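Local coordinates for protein-arginine-phosphatase (Geobacillus stearothermophilus, PDB 4PIC) that removes phosphate from phosphoarginine residues in proteins, probably counteracting a protein arginine kinase, and shows almost no activity toward phosphotyrosine peptides, at residues R4-V8 / A19-L23; T13-M18 / S44-A50; S35-F39 / H63-L68; V53-K57 / R130-E134. All coordinates share one frame; numbering follows the deposited sequence.

Interaction 1 of 4, residues R4-V8 / A19-L23; sequences RILFV and AAALL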
# COMPACT_ATOMS: atom_id res chain seq x y z
N ARG A 4 8.12 6.05 21.41
CA ARG A 4 8.44 5.04 20.41
C ARG A 4 7.94 5.53 19.05
O ARG A 4 6.74 5.47 18.74
CB ARG A 4 7.86 3.68 20.79
CG ARG A 4 8.54 3.08 22.03
CD ARG A 4 7.83 1.82 22.55
NE ARG A 4 6.50 2.11 23.08
CZ ARG A 4 6.25 2.49 24.33
NH1 ARG A 4 7.25 2.64 25.19
NH2 ARG A 4 5.00 2.73 24.71
N ILE A 5 8.88 6.06 18.27
CA ILE A 5 8.56 6.75 17.03
C ILE A 5 8.74 5.80 15.86
O ILE A 5 9.82 5.24 15.66
CB ILE A 5 9.51 7.94 16.82
CG1 ILE A 5 9.50 8.87 18.05
CG2 ILE A 5 9.15 8.69 15.55
CD1 ILE A 5 8.14 9.40 18.43
N LEU A 6 7.67 5.62 15.09
CA LEU A 6 7.66 4.75 13.92
C LEU A 6 7.47 5.59 12.66
O LEU A 6 6.42 6.21 12.48
CB LEU A 6 6.53 3.74 14.05
CG LEU A 6 6.40 2.77 12.87
CD1 LEU A 6 7.60 1.85 12.83
CD2 LEU A 6 5.10 1.98 12.97
N PHE A 7 8.48 5.63 11.81
CA PHE A 7 8.37 6.36 10.54
C PHE A 7 7.92 5.41 9.44
O PHE A 7 8.40 4.28 9.38
CB PHE A 7 9.69 6.99 10.13
CG PHE A 7 10.15 8.10 11.03
CD1 PHE A 7 9.48 9.32 11.05
CD2 PHE A 7 11.28 7.95 11.81
CE1 PHE A 7 9.92 10.36 11.87
CE2 PHE A 7 11.73 8.99 12.63
CZ PHE A 7 11.05 10.19 12.64
N VAL A 8 7.02 5.87 8.58
CA VAL A 8 6.42 4.98 7.58
C VAL A 8 6.38 5.58 6.17
O VAL A 8 5.95 6.71 5.99
CB VAL A 8 4.99 4.59 7.99
CG1 VAL A 8 4.38 3.65 6.94
CG2 VAL A 8 4.97 3.92 9.36
N ALA A 19 14.48 9.30 7.65
CA ALA A 19 13.87 9.88 8.84
C ALA A 19 14.36 9.17 10.09
O ALA A 19 14.77 9.82 11.06
CB ALA A 19 12.35 9.81 8.74
N ALA A 20 14.32 7.84 10.08
CA ALA A 20 14.73 7.06 11.23
C ALA A 20 16.20 7.28 11.53
O ALA A 20 16.57 7.45 12.70
CB ALA A 20 14.44 5.57 11.01
N ALA A 21 17.04 7.31 10.50
CA ALA A 21 18.47 7.50 10.72
C ALA A 21 18.77 8.87 11.31
O ALA A 21 19.63 9.00 12.19
CB ALA A 21 19.25 7.29 9.44
N LEU A 22 18.10 9.91 10.80
CA LEU A 22 18.32 11.26 11.30
C LEU A 22 17.93 11.37 12.76
O LEU A 22 18.63 12.00 13.55
CB LEU A 22 17.56 12.28 10.46
CG LEU A 22 18.15 12.50 9.07
CD1 LEU A 22 17.12 13.19 8.19
CD2 LEU A 22 19.41 13.36 9.20
N LEU A 23 16.81 10.76 13.14
CA LEU A 23 16.37 10.87 14.53
C LEU A 23 17.27 10.04 15.44
O LEU A 23 17.68 10.51 16.51
CB LEU A 23 14.90 10.47 14.68
CG LEU A 23 14.32 10.52 16.10
CD1 LEU A 23 14.51 11.91 16.71
CD2 LEU A 23 12.85 10.10 16.10

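Interaction 2 of 4, residues T13-M18 / S44-A50; sequences TCRSPM and SEASVHA. With PO4 (phosphate ion), chain C.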
# COMPACT_ATOMS: atom_id res chain seq x y z
N THR A 13 12.70 1.92 2.03
CA THR A 13 14.08 1.95 1.54
C THR A 13 14.60 3.37 1.35
O THR A 13 15.81 3.59 1.31
CB THR A 13 14.27 1.19 0.20
OG1 THR A 13 13.42 1.76 -0.80
CG2 THR A 13 13.96 -0.29 0.36
N CYS A 14 13.70 4.34 1.24
CA CYS A 14 14.10 5.70 0.91
C CYS A 14 13.77 6.73 2.00
O CYS A 14 14.61 7.02 2.85
CB CYS A 14 13.57 6.06 -0.48
SG CYS A 14 14.21 4.93 -1.75
N ARG A 15 12.56 7.28 2.01
CA ARG A 15 12.26 8.35 2.96
C ARG A 15 12.23 7.90 4.42
O ARG A 15 12.90 8.50 5.25
CB ARG A 15 10.98 9.10 2.62
CG ARG A 15 11.09 9.94 1.35
CD ARG A 15 9.75 10.52 0.96
NE ARG A 15 8.86 9.51 0.41
CZ ARG A 15 7.71 9.78 -0.20
NH1 ARG A 15 7.32 11.04 -0.35
NH2 ARG A 15 6.97 8.79 -0.68
N SER A 16 11.47 6.87 4.75
CA SER A 16 11.37 6.51 6.17
C SER A 16 12.69 6.05 6.81
O SER A 16 12.94 6.38 7.96
CB SER A 16 10.20 5.56 6.49
OG SER A 16 10.27 4.33 5.79
N PRO A 17 13.56 5.33 6.06
CA PRO A 17 14.86 5.04 6.66
C PRO A 17 15.71 6.28 6.88
O PRO A 17 16.48 6.35 7.85
CB PRO A 17 15.53 4.11 5.65
CG PRO A 17 14.37 3.47 4.94
CD PRO A 17 13.35 4.55 4.82
N MSE A 18 15.58 7.28 6.02
CA MSE A 18 16.30 8.52 6.24
C MSE A 18 15.79 9.22 7.50
O MSE A 18 16.58 9.70 8.32
CB MSE A 18 16.20 9.46 5.04
CG MSE A 18 17.07 9.02 3.86
SE MSE A 18 17.29 10.35 2.46
CE MSE A 18 15.45 10.42 1.82
N SER A 44 15.78 -5.54 3.00
CA SER A 44 16.44 -4.73 1.98
C SER A 44 17.24 -3.58 2.59
O SER A 44 16.85 -3.01 3.60
CB SER A 44 15.42 -4.16 0.99
OG SER A 44 14.88 -5.18 0.17
N GLU A 45 18.36 -3.24 1.95
CA GLU A 45 19.14 -2.08 2.37
C GLU A 45 18.40 -0.80 2.02
O GLU A 45 17.53 -0.80 1.14
CB GLU A 45 20.48 -2.07 1.62
CG GLU A 45 21.38 -3.26 1.90
CD GLU A 45 22.73 -2.83 2.45
OE1 GLU A 45 22.74 -2.06 3.43
OE2 GLU A 45 23.76 -3.24 1.89
N ALA A 46 18.74 0.30 2.70
CA ALA A 46 18.32 1.61 2.23
C ALA A 46 18.89 1.78 0.83
O ALA A 46 19.95 1.21 0.50
CB ALA A 46 18.85 2.70 3.16
N SER A 47 18.20 2.54 -0.02
CA SER A 47 18.67 2.72 -1.39
C SER A 47 20.01 3.47 -1.41
O SER A 47 20.38 4.15 -0.44
CB SER A 47 17.65 3.46 -2.24
OG SER A 47 17.53 4.80 -1.84
N VAL A 48 20.74 3.32 -2.50
CA VAL A 48 22.09 3.86 -2.53
C VAL A 48 22.12 5.38 -2.37
O VAL A 48 22.99 5.91 -1.67
CB VAL A 48 22.88 3.40 -3.80
CG1 VAL A 48 22.25 3.95 -5.08
CG2 VAL A 48 24.32 3.82 -3.70
N HIS A 49 21.17 6.09 -2.97
CA HIS A 49 21.16 7.54 -2.84
C HIS A 49 20.80 7.96 -1.42
O HIS A 49 21.32 8.96 -0.93
CB HIS A 49 20.20 8.20 -3.83
CG HIS A 49 20.74 8.29 -5.23
ND1 HIS A 49 19.92 8.52 -6.32
CD2 HIS A 49 22.00 8.20 -5.72
CE1 HIS A 49 20.65 8.56 -7.42
NE2 HIS A 49 21.91 8.37 -7.08
N ALA A 50 19.93 7.19 -0.76
CA ALA A 50 19.60 7.48 0.64
C ALA A 50 20.86 7.30 1.47
O ALA A 50 21.20 8.15 2.32
CB ALA A 50 18.49 6.56 1.15
P PO4 C . 7.88 5.19 -1.31
O1 PO4 C . 8.47 3.90 -0.78
O2 PO4 C . 7.10 4.90 -2.58
O3 PO4 C . 7.00 5.81 -0.29
O4 PO4 C . 9.03 6.10 -1.67

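Interaction 3 of 4, residues S35-F39 / H63-L68; sequences SAGVF and HRSSQL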
# COMPACT_ATOMS: atom_id res chain seq x y z
N SER A 35 11.37 2.08 11.67
CA SER A 35 10.68 2.43 10.44
C SER A 35 10.13 1.17 9.80
O SER A 35 10.62 0.05 10.04
CB SER A 35 11.58 3.19 9.47
OG SER A 35 12.61 2.36 8.98
N ALA A 36 9.09 1.35 9.00
CA ALA A 36 8.50 0.24 8.27
C ALA A 36 7.80 0.79 7.04
O ALA A 36 7.63 2.01 6.90
CB ALA A 36 7.54 -0.53 9.15
N GLY A 37 7.44 -0.11 6.14
CA GLY A 37 6.78 0.27 4.90
C GLY A 37 5.42 -0.38 4.74
O GLY A 37 5.21 -1.53 5.11
N VAL A 38 4.47 0.39 4.21
CA VAL A 38 3.12 -0.13 3.96
C VAL A 38 3.11 -1.34 3.01
O VAL A 38 2.25 -2.20 3.13
CB VAL A 38 2.23 1.01 3.42
CG1 VAL A 38 0.96 0.48 2.81
CG2 VAL A 38 1.93 2.03 4.53
N PHE A 39 4.08 -1.42 2.11
CA PHE A 39 4.12 -2.51 1.13
C PHE A 39 5.60 -2.72 0.81
O PHE A 39 6.11 -2.17 -0.17
CB PHE A 39 3.32 -2.11 -0.11
CG PHE A 39 2.95 -3.26 -1.04
CD1 PHE A 39 2.63 -4.52 -0.56
CD2 PHE A 39 2.89 -3.03 -2.40
CE1 PHE A 39 2.26 -5.53 -1.44
CE2 PHE A 39 2.52 -4.02 -3.27
CZ PHE A 39 2.21 -5.28 -2.79
N HIS A 63 20.49 -0.38 8.00
CA HIS A 63 19.04 -0.42 7.81
C HIS A 63 18.65 -1.72 7.13
O HIS A 63 19.29 -2.14 6.16
CB HIS A 63 18.54 0.74 6.96
CG HIS A 63 17.08 0.65 6.65
ND1 HIS A 63 16.11 0.87 7.60
CD2 HIS A 63 16.43 0.32 5.51
CE1 HIS A 63 14.91 0.70 7.05
NE2 HIS A 63 15.08 0.37 5.78
N ARG A 64 17.60 -2.35 7.66
CA ARG A 64 16.94 -3.48 7.00
C ARG A 64 15.48 -3.14 6.85
O ARG A 64 14.82 -2.83 7.84
CB ARG A 64 17.02 -4.75 7.85
CG ARG A 64 18.31 -4.95 8.62
CD ARG A 64 19.29 -5.79 7.83
NE ARG A 64 19.52 -5.24 6.50
CZ ARG A 64 20.60 -5.48 5.77
NH1 ARG A 64 21.57 -6.25 6.24
NH2 ARG A 64 20.71 -4.94 4.56
N SER A 65 14.96 -3.20 5.62
CA SER A 65 13.55 -2.86 5.39
C SER A 65 12.62 -3.83 6.12
O SER A 65 12.96 -5.00 6.33
CB SER A 65 13.23 -2.83 3.90
OG SER A 65 13.28 -4.12 3.32
N SER A 66 11.46 -3.32 6.53
CA SER A 66 10.45 -4.11 7.23
C SER A 66 9.07 -3.78 6.69
O SER A 66 8.76 -2.61 6.46
CB SER A 66 10.45 -3.80 8.73
OG SER A 66 11.75 -3.85 9.29
N GLN A 67 8.26 -4.81 6.49
CA GLN A 67 6.84 -4.60 6.22
C GLN A 67 6.12 -4.16 7.49
O GLN A 67 6.25 -4.79 8.54
CB GLN A 67 6.22 -5.90 5.69
CG GLN A 67 4.69 -5.90 5.63
CD GLN A 67 4.13 -4.87 4.67
OE1 GLN A 67 4.54 -4.80 3.51
NE2 GLN A 67 3.19 -4.06 5.16
N LEU A 68 5.37 -3.07 7.39
CA LEU A 68 4.54 -2.57 8.47
C LEU A 68 3.48 -3.58 8.88
O LEU A 68 2.68 -4.02 8.06
CB LEU A 68 3.87 -1.26 8.07
CG LEU A 68 2.92 -0.65 9.09
CD1 LEU A 68 3.66 -0.30 10.37
CD2 LEU A 68 2.24 0.58 8.51
O HOH W 1 12.78 -1.41 9.19
O HOH W 2 10.55 -2.14 12.09

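Interaction 4 of 4, residues V53-K57 / R130-E134; sequences VLKEK and RDELE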
# COMPACT_ATOMS: atom_id res chain seq x y z
N VAL A 53 23.31 10.38 0.72
CA VAL A 53 23.00 11.67 1.33
C VAL A 53 23.06 11.60 2.86
O VAL A 53 23.41 12.60 3.52
CB VAL A 53 21.68 12.29 0.82
CG1 VAL A 53 21.71 12.39 -0.71
CG2 VAL A 53 20.50 11.46 1.27
N LEU A 54 22.80 10.43 3.44
CA LEU A 54 23.04 10.26 4.87
C LEU A 54 24.53 10.34 5.18
O LEU A 54 24.93 10.96 6.16
CB LEU A 54 22.42 8.97 5.41
CG LEU A 54 20.89 8.97 5.47
CD1 LEU A 54 20.39 7.58 5.80
CD2 LEU A 54 20.36 9.99 6.48
N LYS A 55 25.35 9.72 4.34
CA LYS A 55 26.80 9.75 4.53
C LYS A 55 27.32 11.19 4.53
O LYS A 55 28.26 11.52 5.28
CB LYS A 55 27.49 8.93 3.43
CG LYS A 55 28.98 8.69 3.66
CD LYS A 55 29.62 8.05 2.43
CE LYS A 55 30.98 7.45 2.76
NZ LYS A 55 30.85 6.17 3.52
N GLU A 56 26.71 12.06 3.73
CA GLU A 56 27.13 13.46 3.65
C GLU A 56 26.97 14.17 4.99
O GLU A 56 27.65 15.16 5.28
CB GLU A 56 26.34 14.21 2.59
CG GLU A 56 26.54 13.69 1.19
CD GLU A 56 25.59 14.31 0.17
OE1 GLU A 56 24.81 15.22 0.53
OE2 GLU A 56 25.65 13.89 -1.00
N LYS A 57 26.04 13.68 5.80
CA LYS A 57 25.81 14.25 7.12
C LYS A 57 26.41 13.40 8.25
O LYS A 57 26.06 13.58 9.42
CB LYS A 57 24.31 14.46 7.35
CG LYS A 57 23.71 15.50 6.40
CD LYS A 57 24.57 16.77 6.38
CE LYS A 57 23.94 17.89 5.56
NZ LYS A 57 22.79 18.51 6.28
N ARG A 130 16.08 14.73 2.33
CA ARG A 130 16.88 14.70 3.54
C ARG A 130 16.84 16.04 4.27
O ARG A 130 16.73 16.09 5.49
CB ARG A 130 18.33 14.31 3.25
CG ARG A 130 19.17 14.14 4.51
CD ARG A 130 20.64 14.33 4.21
NE ARG A 130 20.90 15.71 3.83
CZ ARG A 130 21.93 16.11 3.09
NH1 ARG A 130 22.82 15.24 2.63
NH2 ARG A 130 22.06 17.40 2.79
N ASP A 131 16.96 17.13 3.52
CA ASP A 131 17.01 18.46 4.11
C ASP A 131 15.68 18.81 4.76
O ASP A 131 15.65 19.37 5.86
CB ASP A 131 17.38 19.50 3.05
CG ASP A 131 18.83 19.39 2.61
OD1 ASP A 131 19.65 18.84 3.38
OD2 ASP A 131 19.15 19.88 1.50
N GLU A 132 14.58 18.45 4.10
CA GLU A 132 13.25 18.64 4.68
C GLU A 132 13.15 17.85 5.98
O GLU A 132 12.69 18.37 7.00
CB GLU A 132 12.15 18.17 3.72
CG GLU A 132 11.92 19.05 2.49
CD GLU A 132 10.95 18.43 1.51
OE1 GLU A 132 10.56 17.26 1.71
OE2 GLU A 132 10.58 19.10 0.52
N LEU A 133 13.59 16.60 5.93
CA LEU A 133 13.53 15.73 7.10
C LEU A 133 14.41 16.23 8.23
O LEU A 133 14.02 16.16 9.39
CB LEU A 133 13.94 14.31 6.72
CG LEU A 133 12.94 13.53 5.89
CD1 LEU A 133 13.59 12.26 5.36
CD2 LEU A 133 11.73 13.20 6.76
N GLU A 134 15.59 16.74 7.91
CA GLU A 134 16.47 17.24 8.96
C GLU A 134 15.79 18.36 9.74
O GLU A 134 15.81 18.39 10.98
CB GLU A 134 17.82 17.70 8.41
CG GLU A 134 18.72 18.29 9.48
CD GLU A 134 20.21 18.09 9.21
OE1 GLU A 134 20.64 18.19 8.04
OE2 GLU A 134 20.94 17.85 10.19
O HOH W 3 24.67 17.77 1.61
O HOH W 4 20.39 20.35 5.76

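Interaction 1 of 4, residues R4-V8 / A19-L23
Phe7, on the inner strand 3-9, meets three residues of helix 15-25, and its ring supplies most of the strand's share of the contact. CB lies 4.1 Å from Ala19 CB. With chi1 at -67° CG stands beside the backbone N, and the ring is laid beneath the helix so that Ala19 CB sits over the middle of one face, 3.6 Å from the centroid and 12° off the ring normal, a CH-pi contact. CD2 reaches the helix backbone, 3.5 Å from Ala20 N, with the methyl of Ala20 close by. CE2 is 3.5 Å from Ala19 O, a carbonyl already bonded to Leu23 N one turn on. Phe7 CE2 then meets Leu23 CD2 at 3.8 Å, with CZ alongside. The opposite ring face is covered near its rim by Ile5 CG2, and that methyl touches Leu23 CD2 at 4.0 Å, the two side chains crossing at about a right angle. Strand 31-37 closes the layer through Val33, while Ile137 of helix 123-150 backs Leu23. The small alanine side chains are consistent with the close approach of helix and ring in this beta-alpha-beta unit, and the side chains hold strand and helix together through dispersion and CH-pi attraction.

Interaction 2 of 4, residues T13-M18 / S44-A50
Thr13 O receives the backbone N-H of Ser47 in a nearly straight hydrogen bond, 2.9 Å long with 165° at the hydrogen, the donor tilted 29° from the carbonyl plane. Ala46 CA adds a CA-H...O contact to the same oxygen at 3.3 Å, so the loop before helix 48-56 closes on the Thr13 carbonyl. The threonine methyl, CG2, packs against the backbone of the other segment, 3.7 Å from Glu45 O. Beside it Cys14 SG comes within 3.3 Å of Ser47 OG, which also makes a weak hydrogen bond to Tyr126. Further in, the contact turns apolar: selenomethionine Met18 lays CG against Ala50 CB at 3.9 Å, and with chi2 extended (-167°) SE follows CG along Ala50, 4.1 Å from Ala50 CA.

Cys14 and Ser47 are both N-caps, so two helix starts meet here. At the first of them Arg15, whose CB points away from residues 44-50, donates from NH2 in plane to phosphate O3 at 3.0 Å; Ile115 O holds its NH1, and Thr10 and Gly11 give the anion backbone N-H groups. Nucleophile Cys9 through Arg15 form the phosphate-binding P-loop of the low molecular weight phosphatases, in which Thr13 is important for substrate discrimination.

Interaction 3 of 4, residues S35-F39 / H63-L68
Backbone bonds carry the pairing of Gly37 with the loop 63-68. Gly37 N donates to Ser66 O and Gly37 O accepts from Leu68 N, each at 2.8 Å, the two bonds making one beta bridge opposite Gln67. Ala36 CA adds a CA-H...O contact to Ser66 O.

The side-chain amide of Gln67 extends this grip. Its CB points away from the strand, but CG is anti to the backbone N and the bend at chi2 (64°) turns the amide back. NE2 gives one hydrogen to Val38 O at 2.9 Å and the other to its neighbour Leu68 O, also at 2.9 Å; both acceptors lie in or near the amide plane, although the Val38 carbonyl is met from above its own plane. OE1 accepts from Ala40 N, so bonds at both ends fix the amide's rotation.

In fold terms, strand 31-37 is an outermost strand of the chain's parallel four-stranded sheet, of order 2-1-3-4, and the loop lines the flank beyond it.

The apolar contacts come from Leu68, whose CB packs on Ala36 CB at 3.9 Å and whose CD2 approaches Val38 CG2. Phe39 of the second subunit covers Val38, Gln67 and Leu68, placing this end at the dimer contact.

Polar contacts near the other end are looser. Ser35 OG lies at the edge of the His63 ring, 3.4 Å from CE1, while its hydrogen bond is with Asn12 ND2; His63 NE2 is bonded to Asn12 O. Two waters bridge Ser35 O and Ser66 OG; the second lies a weak 3.5 Å from Ser66 OG.

Interaction 4 of 4, residues V53-K57 / R130-E134
The C-terminal turn of helix 48-56 faces the N-terminal half of helix 123-150 with the backbones well apart, Val53 and Arg130 being the closest pair at 7.2 Å between CA atoms. Arg130 fills the gap. Its CG is anti to the backbone N (chi1 -175°), and its chain passes Val53 in the opposite direction before a bend at chi3 turns the guanidinium. NH1 is gripped twice in or near its plane, by Val53 O at 2.8 Å and by Glu56 OE1 at 2.9 Å. The second bond is a salt bridge in which the carboxylate is met from above, the two planes standing 73° apart.

The other edge of the guanidinium faces its own helix: NH2 bonds Asp131 OD1 at 2.9 Å on the syn side. Glu56, Arg130 and Asp131 thus form a salt-bridge network joining helix 48-56 to helix 123-150, both of which pack on helix 15-25, and Glu56 OE2 has a further partner in Arg127. One water links Glu56 OE1 to Arg130 NH2.

Lys57 comes over one guanidinium face, CE lying 3.4 Å from Arg130 NH2. Lys57 NZ goes on to Glu134 OE1, 2.8 Å away, a salt bridge whose hydrogen bond is weak; a second water joins NZ to Asp131 OD1.

Interactions 1 and 2 share helix 15-25: its start carries the phosphate-binding Arg15, and Ser16 CB packs 3.6 Å from Phe7 O. That same carbonyl probably accepts Ala36 N at 3.0 Å, joining interaction 1 to interaction 3 through neighbouring strands. Interaction 3 meets interaction 2 where Ser65 N probably bonds Ser44 O at 2.8 Å, and Pro17 lies against His63. Helix 48-56 runs from interaction 2 into interaction 4, with Met18 SE 3.6 Å from Val53 CG2, and Leu133 packs on Leu22 of interaction 1. Interactions 3 and 4 do not touch, their centres lying about 19 Å apart; the phosphate is held by the P-loop, whose last residues, Thr13 to Arg15, belong to interaction 2.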